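Local coordinates for enhancer of mRNA-decapping protein 4 homolog (Drosophila melanogaster, PDB 2VXG) that seems to take part in mRNA decapping during mRNA degradation and is required to silence a subset of endogenous miRNA targets, seen here as its all-helical C-terminal domain, at residues 56-59 with 60-63; 37-41 with 42-46; 5-8 with 9-13. All blocks are in the same frame, centred on the assembly; numbering follows the deposited sequence.

Interaction 1 of 3, residues 56-59 with 60-63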
loop_
_atom_site.group_PDB
_atom_site.type_symbol
_atom_site.label_atom_id
_atom_site.label_comp_id
_atom_site.label_asym_id
_atom_site.label_seq_id
_atom_site.Cartn_x
_atom_site.Cartn_y
_atom_site.Cartn_z
ATOM N N VAL A 56 -7.888 1.170 4.787
ATOM C CA VAL A 56 -6.558 1.769 4.744
ATOM C C VAL A 56 -5.655 0.896 3.883
ATOM O O VAL A 56 -4.910 1.390 3.063
ATOM C CB VAL A 56 -5.957 1.940 6.152
ATOM C CG1 VAL A 56 -4.443 2.134 6.084
ATOM C CG2 VAL A 56 -6.669 3.104 6.950
ATOM N N LEU A 57 -5.742 -0.403 4.057
ATOM C CA LEU A 57 -4.917 -1.307 3.246
ATOM C C LEU A 57 -5.196 -1.133 1.762
ATOM O O LEU A 57 -4.243 -1.043 0.976
ATOM C CB LEU A 57 -5.141 -2.767 3.664
ATOM C CG LEU A 57 -4.635 -3.172 5.041
ATOM C CD1 LEU A 57 -5.174 -4.500 5.423
ATOM C CD2 LEU A 57 -3.123 -3.179 5.063
ATOM N N LEU A 58 -6.481 -1.090 1.367
ATOM C CA LEU A 58 -6.877 -0.994 -0.072
ATOM C C LEU A 58 -6.498 0.357 -0.698
ATOM O O LEU A 58 -6.120 0.444 -1.855
ATOM C CB LEU A 58 -8.357 -1.258 -0.267
ATOM C CG LEU A 58 -8.825 -2.717 -0.056
ATOM C CD1 LEU A 58 -10.354 -2.914 -0.052
ATOM C CD2 LEU A 58 -8.139 -3.712 -1.019
ATOM N N SER A 59 -6.617 1.418 0.080
ATOM C CA SER A 59 -6.148 2.768 -0.325
ATOM C C SER A 59 -4.612 2.847 -0.494
ATOM O O SER A 59 -4.118 3.428 -1.451
ATOM C CB SER A 59 -6.619 3.792 0.718
ATOM O OG SER A 59 -6.172 5.125 0.430
ATOM N N LEU A 60 -3.881 2.283 0.448
ATOM C CA LEU A 60 -2.428 2.210 0.392
ATOM C C LEU A 60 -2.018 1.449 -0.863
ATOM O O LEU A 60 -1.170 1.926 -1.635
ATOM C CB LEU A 60 -1.891 1.539 1.669
ATOM C CG LEU A 60 -0.408 1.422 1.954
ATOM C CD1 LEU A 60 0.140 2.875 1.973
ATOM C CD2 LEU A 60 -0.158 0.700 3.310
ATOM N N ILE A 61 -2.682 0.323 -1.121
ATOM C CA ILE A 61 -2.414 -0.456 -2.344
ATOM C C ILE A 61 -2.650 0.411 -3.606
ATOM O O ILE A 61 -1.795 0.435 -4.524
ATOM C CB ILE A 61 -3.297 -1.746 -2.459
ATOM C CG1 ILE A 61 -2.763 -2.839 -1.516
ATOM C CG2 ILE A 61 -3.280 -2.284 -3.899
ATOM C CD1 ILE A 61 -3.745 -4.009 -1.314
ATOM N N GLN A 62 -3.751 1.111 -3.616
ATOM C CA GLN A 62 -4.085 2.001 -4.659
ATOM C C GLN A 62 -3.037 3.105 -4.898
ATOM O O GLN A 62 -2.536 3.283 -5.977
ATOM C CB GLN A 62 -5.481 2.520 -4.405
ATOM C CG GLN A 62 -6.072 3.278 -5.501
ATOM C CD GLN A 62 -5.714 4.736 -5.487
ATOM O OE1 GLN A 62 -5.899 5.408 -4.497
ATOM N NE2 GLN A 62 -5.230 5.231 -6.583
ATOM N N GLN A 63 -2.671 3.772 -3.839
ATOM C CA GLN A 63 -1.823 4.942 -3.892
ATOM C C GLN A 63 -0.360 4.626 -4.253
ATOM O O GLN A 63 0.246 5.343 -5.048
ATOM C CB GLN A 63 -1.898 5.726 -2.584
ATOM C CG GLN A 63 -3.302 6.335 -2.396
ATOM C CD GLN A 63 -3.330 7.548 -1.538
ATOM O OE1 GLN A 63 -2.317 8.181 -1.285
ATOM N NE2 GLN A 63 -4.519 7.870 -1.038
HETATM O O HOH W 1 -6.799 6.145 -2.122
#
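Leu60 N reaches back one turn to Val56 O, 2.9 Å away and nearly straight at 165°, the first of four successive i to i+4 bonds across this piece of helix 54-66. That helix runs through the middle of the all-helical C-terminal domain, and it is amphipathic: a valine, three leucines and an isoleucine fill the buried side, while a serine and two glutamines share a polar strip. The Leu60 side chain packs on Tyr78 of helix 73-85. Ile61 gives its N-H to Leu57 O, and its CD1 methyl makes a light apolar contact with Leu58 CD2, at 4.4 Å. With Ile61 CG1 beside its own backbone N (chi1 -76°), this branch passes back over Leu57 O. Both Leu58 and Ile61 are covered by Ile86 and by Val100 of helix 91-114, so this apolar pair is one layer of a larger core. Gln62 N bonds to Leu58 O, and its side chain, CG opposite the backbone N (chi1 -170°) and then bent at chi2, curls back so that OE1 accepts from a water at 2.6 Å. Gln63 N closes the series on Ser59 O at 2.8 Å, the CG methylene lying over the same oxygen. Its extended amide carries NE2 to the carbonyl oxygen of Leu24 on helix 16-25, a tie between neighbouring helices. With an alanine here, Leu24 O would probably be left without this amide donor and the water would lose one of its three holds. That water joins all three polar side chains: it lies 2.8 Å from Ser59 OG, donates to Gln62 OE1, and accepts from Gln63 NE2 at 3.1 Å.

Interaction 2 of 3, residues 37-41 with 42-46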
loop_
_atom_site.group_PDB
_atom_site.type_symbol
_atom_site.label_atom_id
_atom_site.label_comp_id
_atom_site.label_asym_id
_atom_site.label_seq_id
_atom_site.Cartn_x
_atom_site.Cartn_y
_atom_site.Cartn_z
ATOM N N ARG A 37 7.941 5.003 6.269
ATOM C CA ARG A 37 9.251 5.182 6.891
ATOM C C ARG A 37 9.225 5.303 8.427
ATOM O O ARG A 37 10.128 4.810 9.069
ATOM C CB ARG A 37 9.949 6.351 6.176
ATOM C CG ARG A 37 11.197 6.929 6.769
ATOM C CD ARG A 37 11.459 8.323 6.129
ATOM N NE ARG A 37 11.203 8.264 4.693
ATOM C CZ ARG A 37 10.696 9.242 3.932
ATOM N NH1 ARG A 37 10.385 10.437 4.417
ATOM N NH2 ARG A 37 10.511 9.008 2.637
ATOM N N HIS A 38 8.182 5.873 9.033
ATOM C CA HIS A 38 8.088 5.980 10.497
ATOM C C HIS A 38 7.159 5.008 11.176
ATOM O O HIS A 38 6.927 5.152 12.363
ATOM C CB HIS A 38 7.606 7.371 10.918
ATOM C CG HIS A 38 8.615 8.428 10.683
ATOM N ND1 HIS A 38 8.756 9.056 9.467
ATOM C CD2 HIS A 38 9.588 8.917 11.480
ATOM C CE1 HIS A 38 9.759 9.909 9.538
ATOM N NE2 HIS A 38 10.279 9.841 10.744
ATOM N N THR A 39 6.543 4.077 10.469
ATOM C CA THR A 39 5.596 3.211 11.176
ATOM C C THR A 39 6.248 1.860 11.382
ATOM O O THR A 39 7.104 1.451 10.619
ATOM C CB THR A 39 4.129 3.111 10.538
ATOM O OG1 THR A 39 3.800 1.769 10.141
ATOM C CG2 THR A 39 3.914 4.067 9.422
ATOM N N ASP A 40 5.866 1.211 12.470
ATOM C CA ASP A 40 6.390 -0.100 12.796
ATOM C C ASP A 40 5.569 -1.089 11.988
ATOM O O ASP A 40 4.382 -1.273 12.252
ATOM C CB ASP A 40 6.259 -0.350 14.289
ATOM C CG ASP A 40 6.962 -1.620 14.743
ATOM O OD1 ASP A 40 7.205 -2.540 13.930
ATOM O OD2 ASP A 40 7.277 -1.684 15.945
ATOM N N SER A 41 6.200 -1.716 11.004
ATOM C CA SER A 41 5.538 -2.709 10.155
ATOM C C SER A 41 4.933 -3.889 10.934
ATOM O O SER A 41 3.981 -4.519 10.470
ATOM C CB SER A 41 6.529 -3.247 9.127
ATOM O OG SER A 41 7.258 -2.160 8.564
ATOM N N ASN A 42 5.487 -4.188 12.101
ATOM C CA ASN A 42 4.948 -5.267 12.922
ATOM C C ASN A 42 3.745 -4.809 13.755
ATOM O O ASN A 42 2.957 -5.641 14.188
ATOM C CB ASN A 42 6.043 -5.929 13.763
ATOM C CG ASN A 42 7.215 -6.410 12.898
ATOM O OD1 ASN A 42 7.262 -7.567 12.465
ATOM N ND2 ASN A 42 8.131 -5.487 12.581
ATOM N N GLN A 43 3.585 -3.498 13.943
ATOM C CA GLN A 43 2.290 -2.939 14.369
ATOM C C GLN A 43 1.327 -2.914 13.170
ATOM O O GLN A 43 0.185 -3.414 13.247
ATOM C CB GLN A 43 2.442 -1.526 14.977
ATOM C CG GLN A 43 3.251 -1.491 16.300
ATOM C CD GLN A 43 3.154 -0.159 17.078
ATOM O OE1 GLN A 43 2.087 0.460 17.172
ATOM N NE2 GLN A 43 4.276 0.264 17.652
ATOM N N ALA A 44 1.784 -2.348 12.058
ATOM C CA ALA A 44 0.930 -2.174 10.892
ATOM C C ALA A 44 0.322 -3.505 10.487
ATOM O O ALA A 44 -0.886 -3.604 10.303
ATOM C CB ALA A 44 1.710 -1.544 9.721
ATOM N N PHE A 45 1.152 -4.541 10.390
ATOM C CA PHE A 45 0.711 -5.783 9.766
ATOM C C PHE A 45 0.504 -6.965 10.699
ATOM O O PHE A 45 0.549 -8.123 10.267
ATOM C CB PHE A 45 1.629 -6.109 8.588
ATOM C CG PHE A 45 1.595 -5.059 7.539
ATOM C CD1 PHE A 45 0.428 -4.829 6.818
ATOM C CD2 PHE A 45 2.675 -4.244 7.322
ATOM C CE1 PHE A 45 0.357 -3.834 5.886
ATOM C CE2 PHE A 45 2.622 -3.257 6.368
ATOM C CZ PHE A 45 1.453 -3.046 5.637
ATOM N N ALA A 46 0.203 -6.668 11.962
ATOM C CA ALA A 46 -0.103 -7.692 12.956
ATOM C C ALA A 46 -1.535 -8.237 12.796
ATOM O O ALA A 46 -2.195 -8.067 11.762
ATOM C CB ALA A 46 0.100 -7.116 14.380
#
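Asp40 OD1 accepts the backbone N-H of Asn42 at 3.0 Å, the capping bond of an N-capped short helix, 41-44, and at the same time an Asx turn. The carboxylate oxygen is met from above its plane, 37° out of it. With Asp40 CG swung over beside its own carbonyl carbon (chi1 -172°), the carboxylate can curl forward over the first turn. Beyond this cap the solvent side is loose: Asn42 ND2 adds only a weak bond to the same OD1 at 3.4 Å, its amide plane standing almost perpendicular to the carboxylate. Gln43 crosses Asp40 at about a right angle, its CG methylene lying 3.8 Å from Asp40 CB.

The inner side is closer knit. Asp40 O takes the N-H of Ala44 at 2.8 Å, with a weak second bond from Gln43 N. Ala44 CB is buried, 3.9 Å from Thr39 OG1, and both residues rest against Ile16 of helix 16-25. Ser41 OG is bonded to Tyr78 OH, which pins the start of the short helix to helix 73-85, and the Phe45 ring meets the ring of the same tyrosine. Phe45 is where the chain leaves helical geometry, yet its N-H still reaches Ser41 O, 2.8 Å from Phe45 N. Ala44 CB sits 3.7 Å above one face of the Phe45 ring, offset toward its rim.

Interaction 3 of 3, residues 5-8 with 9-13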
loop_
_atom_site.group_PDB
_atom_site.type_symbol
_atom_site.label_atom_id
_atom_site.label_comp_id
_atom_site.label_asym_id
_atom_site.label_seq_id
_atom_site.Cartn_x
_atom_site.Cartn_y
_atom_site.Cartn_z
ATOM N N ASP A 5 4.398 16.021 11.375
ATOM C CA ASP A 5 4.412 16.108 12.827
ATOM C C ASP A 5 3.217 15.430 13.449
ATOM O O ASP A 5 3.359 14.644 14.393
ATOM C CB ASP A 5 4.431 17.567 13.295
ATOM C CG ASP A 5 5.787 18.274 13.030
ATOM O OD1 ASP A 5 6.758 17.605 12.644
ATOM O OD2 ASP A 5 5.856 19.511 13.236
ATOM N N SER A 6 2.035 15.711 12.918
ATOM C CA SER A 6 0.816 15.107 13.449
ATOM C C SER A 6 0.846 13.600 13.280
ATOM O O SER A 6 0.436 12.852 14.167
ATOM C CB SER A 6 -0.416 15.656 12.738
ATOM O OG SER A 6 -1.574 14.963 13.141
ATOM N N ILE A 7 1.264 13.179 12.101
ATOM C CA ILE A 7 1.460 11.751 11.783
ATOM C C ILE A 7 2.427 11.061 12.725
ATOM O O ILE A 7 2.136 9.973 13.219
ATOM C CB ILE A 7 1.927 11.570 10.323
ATOM C CG1 ILE A 7 0.720 11.754 9.397
ATOM C CG2 ILE A 7 2.587 10.211 10.099
ATOM C CD1 ILE A 7 1.057 12.130 7.986
ATOM N N LYS A 8 3.565 11.684 13.000
ATOM C CA LYS A 8 4.530 11.054 13.906
ATOM C C LYS A 8 3.931 10.935 15.293
ATOM O O LYS A 8 4.088 9.916 15.947
ATOM C CB LYS A 8 5.860 11.801 13.913
ATOM C CG LYS A 8 6.463 11.829 12.541
ATOM C CD LYS A 8 7.950 11.917 12.546
ATOM C CE LYS A 8 8.406 13.288 12.907
ATOM N NZ LYS A 8 9.869 13.238 13.002
ATOM N N GLN A 9 3.238 11.981 15.715
ATOM C CA GLN A 9 2.486 12.012 16.965
ATOM C C GLN A 9 1.495 10.847 17.113
ATOM O O GLN A 9 1.476 10.115 18.126
ATOM C CB GLN A 9 1.759 13.336 17.026
ATOM C CG GLN A 9 0.965 13.576 18.262
ATOM C CD GLN A 9 0.888 15.046 18.596
ATOM O OE1 GLN A 9 0.453 15.871 17.758
ATOM N NE2 GLN A 9 1.291 15.402 19.833
ATOM N N LEU A 10 0.657 10.698 16.095
ATOM C CA LEU A 10 -0.381 9.647 16.067
ATOM C C LEU A 10 0.235 8.267 16.174
ATOM O O LEU A 10 -0.181 7.472 16.998
ATOM C CB LEU A 10 -1.237 9.793 14.800
ATOM C CG LEU A 10 -2.150 11.022 14.906
ATOM C CD1 LEU A 10 -2.787 11.441 13.587
ATOM C CD2 LEU A 10 -3.205 10.773 16.009
ATOM N N LEU A 11 1.226 8.007 15.327
ATOM C CA LEU A 11 2.011 6.767 15.334
ATOM C C LEU A 11 2.663 6.462 16.666
ATOM O O LEU A 11 2.683 5.316 17.087
ATOM C CB LEU A 11 3.120 6.828 14.266
ATOM C CG LEU A 11 2.640 6.802 12.826
ATOM C CD1 LEU A 11 3.814 6.975 11.836
ATOM C CD2 LEU A 11 1.866 5.520 12.552
ATOM N N MET A 12 3.241 7.469 17.317
ATOM C CA MET A 12 3.814 7.242 18.661
ATOM C C MET A 12 2.702 6.911 19.652
ATOM O O MET A 12 2.880 6.079 20.554
ATOM C CB MET A 12 4.638 8.461 19.154
ATOM C CG MET A 12 5.840 8.842 18.255
ATOM S SD MET A 12 7.289 9.589 19.090
ATOM C CE MET A 12 8.086 8.089 19.625
ATOM N N ALA A 13 1.555 7.559 19.504
ATOM C CA ALA A 13 0.414 7.288 20.364
ATOM C C ALA A 13 -0.211 5.917 20.056
ATOM O O ALA A 13 -0.960 5.374 20.861
ATOM C CB ALA A 13 -0.634 8.403 20.267
HETATM O O HOH W 2 -1.997 14.830 15.918
#
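Four consecutive i to i+4 bonds join residues 5-8 to 9-13, from Gln9 N to Asp5 O through to Met12 N on Lys8 O, each 2.9 to 3.0 Å from amide nitrogen to carbonyl oxygen. The straightest is Leu11 N to Ile7 O, at 172°. One turn apart and pointing the same way, Ile7 and Leu11 lie side by side, with Ile7 CG2 touching Leu11 CD1 at 3.9 Å. Leu11 has CG beside its own backbone N (chi1 -69°), which tips the side chain back toward the preceding turn, CG coming to 3.2 Å from Ile7 O. Ile7 also reaches Leu31 and Thr35 of helix 29-38, while Leu11 rests on Ile16 and Ala19 of helix 16-25. Leu10 leans back in the same manner, its CD1 methyl 3.8 Å from Ser6 OG, and it too packs on Ala19.

Ser6 OG has a polar neighbour as well: a water at 2.8 Å, which donates to Gln9 OE1 at 3.2 Å and so bridges two side chains of the outer surface. The Lys8 side chain lies against Phe34 and His38 of helix 29-38. Its carbonyl oxygen, already bonded to Met12 N, also lies 3.1 Å from Met12 CG, and the sulfur and CE of the methionine extend off this turn.

Apolar on the side facing helices 16-25 and 29-38, polar on the other, where a water joins Ser6 and Gln9, this is the amphipathic N-terminal helix of a helical array, consistent with the family's place in the TPR clan, whose members are built of stacked antiparallel helices.

How the interactions relate
Interaction 1 is core and interactions 2 and 3 are surface. The first and third are each one turn-to-turn stretch of a single regular helix, 54-66 and 2-13, whereas the second joins the end of helix 29-38 to the short helix 41-44. Helix 16-25 packs against all three. Interaction 2 touches both of the others: Phe45 CE1 meets Leu57 CD2 of interaction 1 at 3.6 Å, and Thr39 CG2 rests on Leu11 CD1 of interaction 3 at 3.8 Å. Interaction 3 itself stays about 10 Å from interaction 1 at the nearest atoms. Water bridges serine and glutamine in interactions 1 and 3, but in interaction 2 a carboxylate caps backbone N-H.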